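Local coordinates for pyridoxal kinase (Entamoeba histolytica, PDB 4S1H), which probably phosphorylates pyridoxal at the expense of ATP, as a pyridoxal kinase of the ribokinase clan, and is seen here with ADP and magnesium, at residues K182-L190 with N201-I209; V216-W227 with A237-I248. All blocks are in the same frame, centred on the assembly; numbering follows the deposited sequence.

Overall arrangement
Contacts 1 and 2 follow one another along the chain and lie about 15 Å apart, centre to centre, with the ADP bound where they meet. Contact 1 pairs two strands of the antiparallel sheet 175-183, 186-193, 202-207 and 277-278. Strand 202-207 then runs through Ile209 into helix 216-229, which packs on helix 234-250 in contact 2. The second helix lies back against the sheet: Ile242 touches Leu189 and Ile206, and Gln246 touches Ile206 and Ile209. Contact 1 supplies the backbone bonds to adenine and part of the ribose wall, while contact 2 lines the ribose and other parts of the base and, through the start of helix 216-229, gives a backbone hydrogen bond to the beta-phosphate.

Contact 1: residues K182-L190 with N201-I209; sequences KEGNDIILL and NFTIKIPRI. With ADP (adenosine-5'-diphosphate), chain C.
Arg208 and Ile187 meet beside the adenine of ADP, at the end of the strand pairing. The arginine CG, anti to its own N (chi1 -168°), passes beside the exocyclic amine, with CG 3.7 Å from ADP N6. The chain then bends at chi3, bringing one guanidinium face against the Ile187 side chain, which crosses the arginine at about a right angle; Lys182 CG lies at the guanidinium edge. Ile187 CD1 also rests 3.6 Å from C5 of ADP, while Ile209 reads the base through its backbone: its N donates to ADP N1 at 2.8 Å and its O accepts from N6.

Antiparallel pairing sets these positions. Ile187 with Ile206 and Leu189 with Ile204 are hydrogen-bonded pairs, each joined by two backbone bonds, and beyond the paired strands Arg208 N donates to Asn185 O (3.0 Å). Beyond Ile206, whose CD1 approaches the ribose O2' at 3.6 Å, Leu189 CD2 lies alongside Ile204 and meets the Phe202 ring obliquely. On the other face Lys205 runs beside Ile188, then folds back through chi3 and chi4 to place NZ 3.4 Å from Ile188 CD1; Asp186 OD2 stays beyond salt-bridge range of that amine.

Strand 175-183 flanks strand 186-193, with a type II' turn from Glu183 to Asp186 linking them. Helix 158-170 packs on the Ile188 and Leu190 face, and helix 234-250 on that of Leu189 and Ile206.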
loop_
_atom_site.group_PDB
_atom_site.type_symbol
_atom_site.label_atom_id
_atom_site.label_comp_id
_atom_site.label_asym_id
_atom_site.label_seq_id
_atom_site.Cartn_x
_atom_site.Cartn_y
_atom_site.Cartn_z
ATOM N N LYS A 182 14.853 27.270 1.297
ATOM C CA LYS A 182 14.624 28.293 0.249
ATOM C C LYS A 182 15.837 29.200 0.073
ATOM O O LYS A 182 16.346 29.743 1.041
ATOM C CB LYS A 182 13.403 29.174 0.591
ATOM C CG LYS A 182 12.096 28.427 0.842
ATOM C CD LYS A 182 10.989 29.414 1.181
ATOM C CE LYS A 182 9.688 28.772 1.579
ATOM N NZ LYS A 182 9.757 27.926 2.796
ATOM N N GLU A 183 16.323 29.310 -1.161
ATOM C CA GLU A 183 17.391 30.245 -1.514
ATOM C C GLU A 183 17.088 30.801 -2.918
ATOM O O GLU A 183 17.395 30.170 -3.931
ATOM C CB GLU A 183 18.769 29.559 -1.443
ATOM C CG GLU A 183 19.895 30.464 -0.938
ATOM C CD GLU A 183 19.968 30.531 0.594
ATOM O OE1 GLU A 183 18.995 30.996 1.235
ATOM O OE2 GLU A 183 21.003 30.123 1.174
ATOM N N GLY A 184 16.458 31.978 -2.965
ATOM C CA GLY A 184 15.992 32.575 -4.227
ATOM C C GLY A 184 14.912 31.740 -4.908
ATOM O O GLY A 184 13.869 31.492 -4.313
ATOM N N ASN A 185 15.169 31.301 -6.146
ATOM C CA ASN A 185 14.294 30.350 -6.864
ATOM C C ASN A 185 14.892 28.947 -6.924
ATOM O O ASN A 185 14.539 28.140 -7.802
ATOM C CB ASN A 185 14.007 30.832 -8.283
ATOM C CG ASN A 185 13.332 32.188 -8.318
ATOM O OD1 ASN A 185 12.771 32.651 -7.318
ATOM N ND2 ASN A 185 13.363 32.828 -9.482
ATOM N N ASP A 186 15.816 28.677 -6.001
ATOM C CA ASP A 186 16.329 27.351 -5.790
ATOM C C ASP A 186 15.885 26.849 -4.437
ATOM O O ASP A 186 15.459 27.598 -3.557
ATOM C CB ASP A 186 17.859 27.327 -5.865
ATOM C CG ASP A 186 18.378 27.819 -7.203
ATOM O OD1 ASP A 186 18.001 27.222 -8.242
ATOM O OD2 ASP A 186 19.148 28.807 -7.210
ATOM N N ILE A 187 16.001 25.542 -4.321
ATOM C CA ILE A 187 15.869 24.803 -3.096
ATOM C C ILE A 187 17.271 24.279 -2.820
ATOM O O ILE A 187 17.854 23.589 -3.672
ATOM C CB ILE A 187 14.876 23.627 -3.340
ATOM C CG1 ILE A 187 13.452 24.184 -3.544
ATOM C CG2 ILE A 187 14.912 22.604 -2.206
ATOM C CD1 ILE A 187 12.463 23.133 -4.029
ATOM N N ILE A 188 17.805 24.528 -1.623
ATOM C CA ILE A 188 19.054 23.882 -1.192
ATOM C C ILE A 188 18.768 22.748 -0.240
ATOM O O ILE A 188 17.965 22.890 0.675
ATOM C CB ILE A 188 20.013 24.850 -0.472
ATOM C CG1 ILE A 188 20.129 26.125 -1.257
ATOM C CG2 ILE A 188 21.361 24.165 -0.264
ATOM C CD1 ILE A 188 20.541 25.962 -2.702
ATOM N N LEU A 189 19.396 21.602 -0.506
ATOM C CA LEU A 189 19.430 20.485 0.386
ATOM C C LEU A 189 20.775 20.515 1.090
ATOM O O LEU A 189 21.781 20.786 0.451
ATOM C CB LEU A 189 19.220 19.187 -0.404
ATOM C CG LEU A 189 19.436 17.852 0.283
ATOM C CD1 LEU A 189 18.424 16.823 -0.252
ATOM C CD2 LEU A 189 20.863 17.360 0.103
ATOM N N LEU A 190 20.777 20.275 2.396
ATOM C CA LEU A 190 21.989 20.208 3.203
ATOM C C LEU A 190 22.095 18.823 3.843
ATOM O O LEU A 190 21.095 18.298 4.386
ATOM C CB LEU A 190 21.964 21.290 4.276
ATOM C CG LEU A 190 22.985 21.152 5.414
ATOM C CD1 LEU A 190 24.399 21.451 4.937
ATOM C CD2 LEU A 190 22.561 22.072 6.541
ATOM N N ASN A 201 30.303 17.157 4.880
ATOM C CA ASN A 201 29.045 17.841 4.699
ATOM C C ASN A 201 28.926 18.348 3.276
ATOM O O ASN A 201 29.927 18.792 2.669
ATOM C CB ASN A 201 28.938 19.080 5.628
ATOM C CG ASN A 201 28.759 18.712 7.092
ATOM O OD1 ASN A 201 28.636 17.529 7.453
ATOM N ND2 ASN A 201 28.740 19.716 7.941
ATOM N N PHE A 202 27.695 18.385 2.764
ATOM C CA PHE A 202 27.466 18.842 1.412
ATOM C C PHE A 202 26.102 19.483 1.215
ATOM O O PHE A 202 25.175 19.298 2.029
ATOM C CB PHE A 202 27.679 17.721 0.387
ATOM C CG PHE A 202 26.653 16.615 0.434
ATOM C CD1 PHE A 202 25.467 16.658 -0.329
ATOM C CD2 PHE A 202 26.934 15.488 1.161
ATOM C CE1 PHE A 202 24.566 15.590 -0.306
ATOM C CE2 PHE A 202 26.050 14.413 1.186
ATOM C CZ PHE A 202 24.869 14.457 0.449
ATOM N N THR A 203 26.020 20.262 0.141
ATOM C CA THR A 203 24.750 20.797 -0.341
ATOM C C THR A 203 24.498 20.398 -1.787
ATOM O O THR A 203 25.406 19.981 -2.509
ATOM C CB THR A 203 24.652 22.333 -0.204
ATOM O OG1 THR A 203 25.731 22.982 -0.897
ATOM C CG2 THR A 203 24.645 22.759 1.257
ATOM N N ILE A 204 23.224 20.438 -2.172
ATOM C CA ILE A 204 22.799 20.276 -3.549
ATOM C C ILE A 204 21.814 21.395 -3.825
ATOM O O ILE A 204 20.893 21.626 -3.014
ATOM C CB ILE A 204 22.068 18.923 -3.770
ATOM C CG1 ILE A 204 22.979 17.750 -3.375
ATOM C CG2 ILE A 204 21.571 18.789 -5.213
ATOM C CD1 ILE A 204 22.398 16.366 -3.567
ATOM N N LYS A 205 22.009 22.067 -4.962
ATOM C CA LYS A 205 21.126 23.149 -5.422
ATOM C C LYS A 205 20.137 22.583 -6.460
ATOM O O LYS A 205 20.552 21.997 -7.464
ATOM C CB LYS A 205 21.945 24.294 -6.004
ATOM C CG LYS A 205 21.116 25.519 -6.356
ATOM C CD LYS A 205 21.945 26.607 -7.023
ATOM C CE LYS A 205 23.110 27.083 -6.218
ATOM N NZ LYS A 205 22.777 27.483 -4.834
ATOM N N ILE A 206 18.849 22.780 -6.201
ATOM C CA ILE A 206 17.767 22.246 -7.033
ATOM C C ILE A 206 16.896 23.407 -7.541
ATOM O O ILE A 206 16.363 24.145 -6.732
ATOM C CB ILE A 206 16.886 21.318 -6.201
ATOM C CG1 ILE A 206 17.737 20.163 -5.644
ATOM C CG2 ILE A 206 15.715 20.788 -7.030
ATOM C CD1 ILE A 206 17.304 19.677 -4.274
ATOM N N PRO A 207 16.719 23.536 -8.872
ATOM C CA PRO A 207 15.847 24.626 -9.363
ATOM C C PRO A 207 14.424 24.358 -8.978
ATOM O O PRO A 207 13.989 23.208 -9.096
ATOM C CB PRO A 207 16.007 24.558 -10.887
ATOM C CG PRO A 207 17.308 23.867 -11.114
ATOM C CD PRO A 207 17.447 22.878 -9.980
ATOM N N ARG A 208 13.719 25.359 -8.465
ATOM C CA ARG A 208 12.330 25.146 -8.060
ATOM C C ARG A 208 11.447 24.969 -9.293
ATOM O O ARG A 208 11.564 25.727 -10.256
ATOM C CB ARG A 208 11.795 26.309 -7.217
ATOM C CG ARG A 208 10.462 25.961 -6.549
ATOM C CD ARG A 208 9.853 27.181 -5.837
ATOM N NE ARG A 208 10.410 27.410 -4.511
ATOM C CZ ARG A 208 10.226 26.611 -3.461
ATOM N NH1 ARG A 208 9.512 25.490 -3.560
ATOM N NH2 ARG A 208 10.777 26.929 -2.293
ATOM N N ILE A 209 10.579 23.973 -9.250
ATOM C CA ILE A 209 9.534 23.771 -10.242
ATOM C C ILE A 209 8.284 24.399 -9.638
ATOM O O ILE A 209 7.995 24.190 -8.464
ATOM C CB ILE A 209 9.306 22.266 -10.507
ATOM C CG1 ILE A 209 10.563 21.639 -11.125
ATOM C CG2 ILE A 209 8.084 22.066 -11.392
ATOM C CD1 ILE A 209 10.547 20.125 -11.197
HETATM P PB ADP C . 8.399 17.943 2.287
HETATM O O1B ADP C . 8.178 19.432 2.427
HETATM O O2B ADP C . 7.230 17.221 1.640
HETATM O O3B ADP C . 8.933 17.348 3.553
HETATM P PA ADP C . 10.473 18.910 0.505
HETATM O O1A ADP C . 11.716 19.155 1.318
HETATM O O2A ADP C . 9.579 20.058 0.170
HETATM O O3A ADP C . 9.586 17.758 1.222
HETATM O "O5'" ADP C . 10.855 18.181 -0.847
HETATM C "C5'" ADP C . 11.614 16.992 -0.921
HETATM C "C4'" ADP C . 12.395 17.054 -2.203
HETATM O "O4'" ADP C . 11.490 17.182 -3.300
HETATM C "C3'" ADP C . 13.291 18.286 -2.255
HETATM O "O3'" ADP C . 14.587 18.008 -1.714
HETATM C "C2'" ADP C . 13.305 18.605 -3.719
HETATM O "O2'" ADP C . 14.283 17.809 -4.372
HETATM C "C1'" ADP C . 11.937 18.171 -4.216
HETATM N N9 ADP C . 10.935 19.257 -4.327
HETATM C C8 ADP C . 9.906 19.553 -3.521
HETATM N N7 ADP C . 9.195 20.611 -3.985
HETATM C C5 ADP C . 9.782 20.996 -5.126
HETATM C C6 ADP C . 9.543 22.042 -6.149
HETATM N N6 ADP C . 8.511 22.897 -5.998
HETATM N N1 ADP C . 10.401 22.101 -7.189
HETATM C C2 ADP C . 11.446 21.236 -7.326
HETATM N N3 ADP C . 11.711 20.258 -6.436
HETATM C C4 ADP C . 10.923 20.100 -5.346
#

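Contact 2: residues V216-W227 with A237-I248; sequences VGDTLTYILLSW and AVNRAISTLQTI. With ADP (adenosine-5'-diphosphate), chain C.
The helical segments 216-227 and 237-248 run roughly antiparallel, their axes inclined at 140° and approaching to 8.4 Å, with Leu224 and Ala241 among the closest backbone positions. The small Ala241 sits at this close approach: its methyl lies between Leu220, Ile223 and Leu224, and its CB is tightly packed against Leu220 CD1 at 3.5 Å. Leu224, its CG anti to the backbone N (chi1 171°), places CD1 against Ala237 CB and Val238 CG2.

At the nucleotide end, Leu245 CD1 meets Thr219 CG2 while its other methyl, CD2, lies 3.1 Å from ADP O4'. Ile242 CD1 joins Leu220 and touches both ribose hydroxyl oxygens. Gly217 N donates to ADP O2B (3.0 Å); the first turn of helix 216-229 thus offers a backbone N-H to the beta-phosphate, consistent with the anion hole of ribokinase-like kinases, here around the Gly-Val-Gly-Asp start of the helix.

At the far end Arg240 runs extended over one face of the Trp227 indole. Its CD makes a CH-pi contact 3.7 Å from the five-membered-ring centroid, and the guanidinium forms a cation-pi pair, with CZ 4.5 Å from the six-membered-ring centroid. The planes stand 89° apart, with the guanidinium edge directed at the ring. Glu272 forms a salt bridge with Arg240 NE. In the indole plane, a water accepts from Trp227 NE1 and from Thr244 OG1, while Phe29 meets the indole edge-to-face.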
loop_
_atom_site.group_PDB
_atom_site.type_symbol
_atom_site.label_atom_id
_atom_site.label_comp_id
_atom_site.label_asym_id
_atom_site.label_seq_id
_atom_site.Cartn_x
_atom_site.Cartn_y
_atom_site.Cartn_z
ATOM N N VAL A 216 6.041 14.810 -1.603
ATOM C CA VAL A 216 7.382 14.830 -2.208
ATOM C C VAL A 216 8.474 14.439 -1.226
ATOM O O VAL A 216 9.391 13.678 -1.548
ATOM C CB VAL A 216 7.710 16.182 -2.889
ATOM C CG1 VAL A 216 7.047 16.239 -4.239
ATOM C CG2 VAL A 216 7.303 17.396 -2.045
ATOM N N GLY A 217 8.386 14.948 -0.004
ATOM C CA GLY A 217 9.297 14.543 1.036
ATOM C C GLY A 217 9.198 13.076 1.360
ATOM O O GLY A 217 10.199 12.430 1.622
ATOM N N ASP A 218 7.974 12.561 1.374
ATOM C CA ASP A 218 7.781 11.131 1.607
ATOM C C ASP A 218 8.442 10.302 0.493
ATOM O O ASP A 218 9.115 9.304 0.759
ATOM C CB ASP A 218 6.268 10.814 1.707
ATOM C CG ASP A 218 5.560 11.644 2.800
ATOM O OD1 ASP A 218 6.255 12.080 3.767
ATOM O OD2 ASP A 218 4.318 11.866 2.689
ATOM N N THR A 219 8.220 10.709 -0.743
ATOM C CA THR A 219 8.789 10.037 -1.908
ATOM C C THR A 219 10.312 10.062 -1.818
ATOM O O THR A 219 10.958 9.039 -1.968
ATOM C CB THR A 219 8.264 10.684 -3.186
ATOM O OG1 THR A 219 6.842 10.510 -3.238
ATOM C CG2 THR A 219 8.923 10.117 -4.420
ATOM N N LEU A 220 10.890 11.218 -1.504
ATOM C CA LEU A 220 12.342 11.287 -1.286
ATOM C C LEU A 220 12.836 10.267 -0.249
ATOM O O LEU A 220 13.827 9.553 -0.486
ATOM C CB LEU A 220 12.799 12.707 -0.858
ATOM C CG LEU A 220 14.287 12.897 -0.457
ATOM C CD1 LEU A 220 15.229 12.480 -1.568
ATOM C CD2 LEU A 220 14.530 14.325 -0.032
ATOM N N THR A 221 12.160 10.221 0.895
ATOM C CA THR A 221 12.517 9.354 1.988
ATOM C C THR A 221 12.596 7.895 1.506
ATOM O O THR A 221 13.594 7.217 1.795
ATOM C CB THR A 221 11.476 9.462 3.103
ATOM O OG1 THR A 221 11.589 10.731 3.750
ATOM C CG2 THR A 221 11.620 8.353 4.141
ATOM N N TYR A 222 11.581 7.416 0.793
ATOM C CA TYR A 222 11.578 5.983 0.409
ATOM C C TYR A 222 12.513 5.646 -0.748
ATOM O O TYR A 222 13.094 4.572 -0.763
ATOM C CB TYR A 222 10.157 5.477 0.151
ATOM C CG TYR A 222 9.380 5.464 1.439
ATOM C CD1 TYR A 222 9.623 4.486 2.423
ATOM C CD2 TYR A 222 8.432 6.425 1.701
ATOM C CE1 TYR A 222 8.925 4.496 3.636
ATOM C CE2 TYR A 222 7.738 6.439 2.909
ATOM C CZ TYR A 222 8.000 5.483 3.860
ATOM O OH TYR A 222 7.323 5.477 5.050
ATOM N N ILE A 223 12.747 6.586 -1.656
ATOM C CA ILE A 223 13.737 6.326 -2.719
ATOM C C ILE A 223 15.147 6.305 -2.094
ATOM O O ILE A 223 15.935 5.395 -2.364
ATOM C CB ILE A 223 13.668 7.330 -3.884
ATOM C CG1 ILE A 223 12.282 7.264 -4.568
ATOM C CG2 ILE A 223 14.742 6.990 -4.918
ATOM C CD1 ILE A 223 12.008 8.374 -5.569
ATOM N N LEU A 224 15.445 7.319 -1.289
ATOM C CA LEU A 224 16.732 7.362 -0.554
ATOM C C LEU A 224 16.998 6.086 0.249
ATOM O O LEU A 224 18.030 5.434 0.091
ATOM C CB LEU A 224 16.731 8.566 0.388
ATOM C CG LEU A 224 17.884 8.648 1.384
ATOM C CD1 LEU A 224 19.196 8.743 0.637
ATOM C CD2 LEU A 224 17.641 9.830 2.299
ATOM N N LEU A 225 16.007 5.669 1.048
ATOM C CA LEU A 225 16.132 4.434 1.848
ATOM C C LEU A 225 16.334 3.206 0.994
ATOM O O LEU A 225 17.161 2.363 1.321
ATOM C CB LEU A 225 14.879 4.211 2.691
ATOM C CG LEU A 225 14.929 2.976 3.584
ATOM C CD1 LEU A 225 15.854 3.210 4.768
ATOM C CD2 LEU A 225 13.522 2.598 4.008
ATOM N N SER A 226 15.578 3.087 -0.110
ATOM C CA SER A 226 15.733 1.931 -1.001
ATOM C C SER A 226 17.191 1.827 -1.484
ATOM O O SER A 226 17.763 0.759 -1.464
ATOM C CB SER A 226 14.780 1.994 -2.182
ATOM O OG SER A 226 13.445 1.975 -1.711
ATOM N N TRP A 227 17.804 2.946 -1.894
ATOM C CA TRP A 227 19.186 2.891 -2.369
ATOM C C TRP A 227 20.190 2.604 -1.235
ATOM O O TRP A 227 21.119 1.854 -1.435
ATOM C CB TRP A 227 19.578 4.170 -3.097
ATOM C CG TRP A 227 18.993 4.301 -4.451
ATOM C CD1 TRP A 227 18.286 5.347 -4.915
ATOM C CD2 TRP A 227 19.075 3.349 -5.535
ATOM N NE1 TRP A 227 17.916 5.123 -6.221
ATOM C CE2 TRP A 227 18.377 3.895 -6.617
ATOM C CE3 TRP A 227 19.681 2.086 -5.694
ATOM C CZ2 TRP A 227 18.226 3.226 -7.842
ATOM C CZ3 TRP A 227 19.516 1.405 -6.908
ATOM C CH2 TRP A 227 18.803 1.981 -7.970
ATOM N N ALA A 237 23.047 7.837 -3.044
ATOM C CA ALA A 237 21.631 7.550 -2.768
ATOM C C ALA A 237 20.821 8.844 -2.779
ATOM O O ALA A 237 19.770 8.930 -3.389
ATOM C CB ALA A 237 21.452 6.808 -1.440
ATOM N N VAL A 238 21.365 9.881 -2.145
ATOM C CA VAL A 238 20.667 11.170 -2.123
ATOM C C VAL A 238 20.536 11.762 -3.540
ATOM O O VAL A 238 19.455 12.223 -3.954
ATOM C CB VAL A 238 21.387 12.192 -1.229
ATOM C CG1 VAL A 238 20.792 13.595 -1.378
ATOM C CG2 VAL A 238 21.330 11.768 0.231
ATOM N N ASN A 239 21.633 11.722 -4.298
ATOM C CA ASN A 239 21.648 12.288 -5.657
ATOM C C ASN A 239 20.666 11.548 -6.559
ATOM O O ASN A 239 19.899 12.156 -7.283
ATOM C CB ASN A 239 23.069 12.245 -6.216
ATOM C CG ASN A 239 23.296 13.246 -7.341
ATOM O OD1 ASN A 239 22.379 13.595 -8.102
ATOM N ND2 ASN A 239 24.530 13.652 -7.499
ATOM N N ARG A 240 20.656 10.216 -6.475
ATOM C CA ARG A 240 19.697 9.432 -7.268
ATOM C C ARG A 240 18.264 9.757 -6.886
ATOM O O ARG A 240 17.403 9.914 -7.740
ATOM C CB ARG A 240 19.914 7.939 -7.074
ATOM C CG ARG A 240 21.182 7.425 -7.700
ATOM C CD ARG A 240 21.295 5.908 -7.549
ATOM N NE ARG A 240 22.573 5.428 -8.035
ATOM C CZ ARG A 240 22.927 4.135 -8.140
ATOM N NH1 ARG A 240 22.094 3.177 -7.789
ATOM N NH2 ARG A 240 24.126 3.820 -8.618
ATOM N N ALA A 241 18.016 9.884 -5.585
ATOM C CA ALA A 241 16.687 10.151 -5.083
ATOM C C ALA A 241 16.196 11.530 -5.533
ATOM O O ALA A 241 15.082 11.638 -6.051
ATOM C CB ALA A 241 16.621 9.994 -3.572
ATOM N N ILE A 242 17.052 12.552 -5.430
ATOM C CA ILE A 242 16.668 13.899 -5.828
ATOM C C ILE A 242 16.485 13.978 -7.335
ATOM O O ILE A 242 15.571 14.644 -7.815
ATOM C CB ILE A 242 17.729 14.928 -5.351
ATOM C CG1 ILE A 242 17.738 14.931 -3.815
ATOM C CG2 ILE A 242 17.560 16.308 -6.000
ATOM C CD1 ILE A 242 16.686 15.740 -3.113
ATOM N N SER A 243 17.314 13.248 -8.071
ATOM C CA SER A 243 17.220 13.180 -9.523
ATOM C C SER A 243 15.944 12.541 -9.976
ATOM O O SER A 243 15.255 13.084 -10.849
ATOM C CB SER A 243 18.453 12.503 -10.136
ATOM O OG SER A 243 19.626 13.249 -9.815
ATOM N N THR A 244 15.617 11.388 -9.390
ATOM C CA THR A 244 14.377 10.690 -9.715
ATOM C C THR A 244 13.168 11.553 -9.367
ATOM O O THR A 244 12.226 11.655 -10.149
ATOM C CB THR A 244 14.349 9.334 -9.015
ATOM O OG1 THR A 244 15.425 8.542 -9.534
ATOM C CG2 THR A 244 13.022 8.610 -9.244
ATOM N N LEU A 245 13.238 12.250 -8.236
ATOM C CA LEU A 245 12.142 13.150 -7.856
ATOM C C LEU A 245 11.935 14.295 -8.848
ATOM O O LEU A 245 10.788 14.656 -9.157
ATOM C CB LEU A 245 12.382 13.690 -6.447
ATOM C CG LEU A 245 11.232 14.245 -5.604
ATOM C CD1 LEU A 245 9.888 13.563 -5.780
ATOM C CD2 LEU A 245 11.654 14.171 -4.143
ATOM N N GLN A 246 13.015 14.889 -9.375
ATOM C CA GLN A 246 12.866 15.925 -10.406
ATOM C C GLN A 246 12.152 15.380 -11.616
ATOM O O GLN A 246 11.255 16.012 -12.164
ATOM C CB GLN A 246 14.217 16.525 -10.841
ATOM C CG GLN A 246 14.798 17.527 -9.880
ATOM C CD GLN A 246 13.878 18.726 -9.628
ATOM O OE1 GLN A 246 13.147 18.792 -8.654
ATOM N NE2 GLN A 246 13.904 19.677 -10.553
ATOM N N THR A 247 12.484 14.145 -12.002
ATOM C CA THR A 247 11.805 13.508 -13.112
ATOM C C THR A 247 10.307 13.352 -12.839
ATOM O O THR A 247 9.496 13.649 -13.718
ATOM C CB THR A 247 12.431 12.142 -13.427
ATOM O OG1 THR A 247 13.794 12.348 -13.809
ATOM C CG2 THR A 247 11.669 11.429 -14.557
ATOM N N ILE A 248 9.945 12.919 -11.635
ATOM C CA ILE A 248 8.542 12.757 -11.270
ATOM C C ILE A 248 7.812 14.090 -11.329
ATOM O O ILE A 248 6.733 14.187 -11.911
ATOM C CB ILE A 248 8.361 12.122 -9.882
ATOM C CG1 ILE A 248 8.904 10.687 -9.871
ATOM C CG2 ILE A 248 6.888 12.128 -9.453
ATOM C CD1 ILE A 248 9.103 10.136 -8.485
HETATM P PB ADP C . 8.399 17.943 2.287
HETATM O O1B ADP C . 8.178 19.432 2.427
HETATM O O2B ADP C . 7.230 17.221 1.640
HETATM O O3B ADP C . 8.933 17.348 3.553
HETATM P PA ADP C . 10.473 18.910 0.505
HETATM O O1A ADP C . 11.716 19.155 1.318
HETATM O O2A ADP C . 9.579 20.058 0.170
HETATM O O3A ADP C . 9.586 17.758 1.222
HETATM O "O5'" ADP C . 10.855 18.181 -0.847
HETATM C "C5'" ADP C . 11.614 16.992 -0.921
HETATM C "C4'" ADP C . 12.395 17.054 -2.203
HETATM O "O4'" ADP C . 11.490 17.182 -3.300
HETATM C "C3'" ADP C . 13.291 18.286 -2.255
HETATM O "O3'" ADP C . 14.587 18.008 -1.714
HETATM C "C2'" ADP C . 13.305 18.605 -3.719
HETATM O "O2'" ADP C . 14.283 17.809 -4.372
HETATM C "C1'" ADP C . 11.937 18.171 -4.216
HETATM N N9 ADP C . 10.935 19.257 -4.327
HETATM C C8 ADP C . 9.906 19.553 -3.521
HETATM N N7 ADP C . 9.195 20.611 -3.985
HETATM C C5 ADP C . 9.782 20.996 -5.126
HETATM C C6 ADP C . 9.543 22.042 -6.149
HETATM N N6 ADP C . 8.511 22.897 -5.998
HETATM N N1 ADP C . 10.401 22.101 -7.189
HETATM C C2 ADP C . 11.446 21.236 -7.326
HETATM N N3 ADP C . 11.711 20.258 -6.436
HETATM C C4 ADP C . 10.923 20.100 -5.346
HETATM O O HOH W 1 16.260 6.364 -8.131
#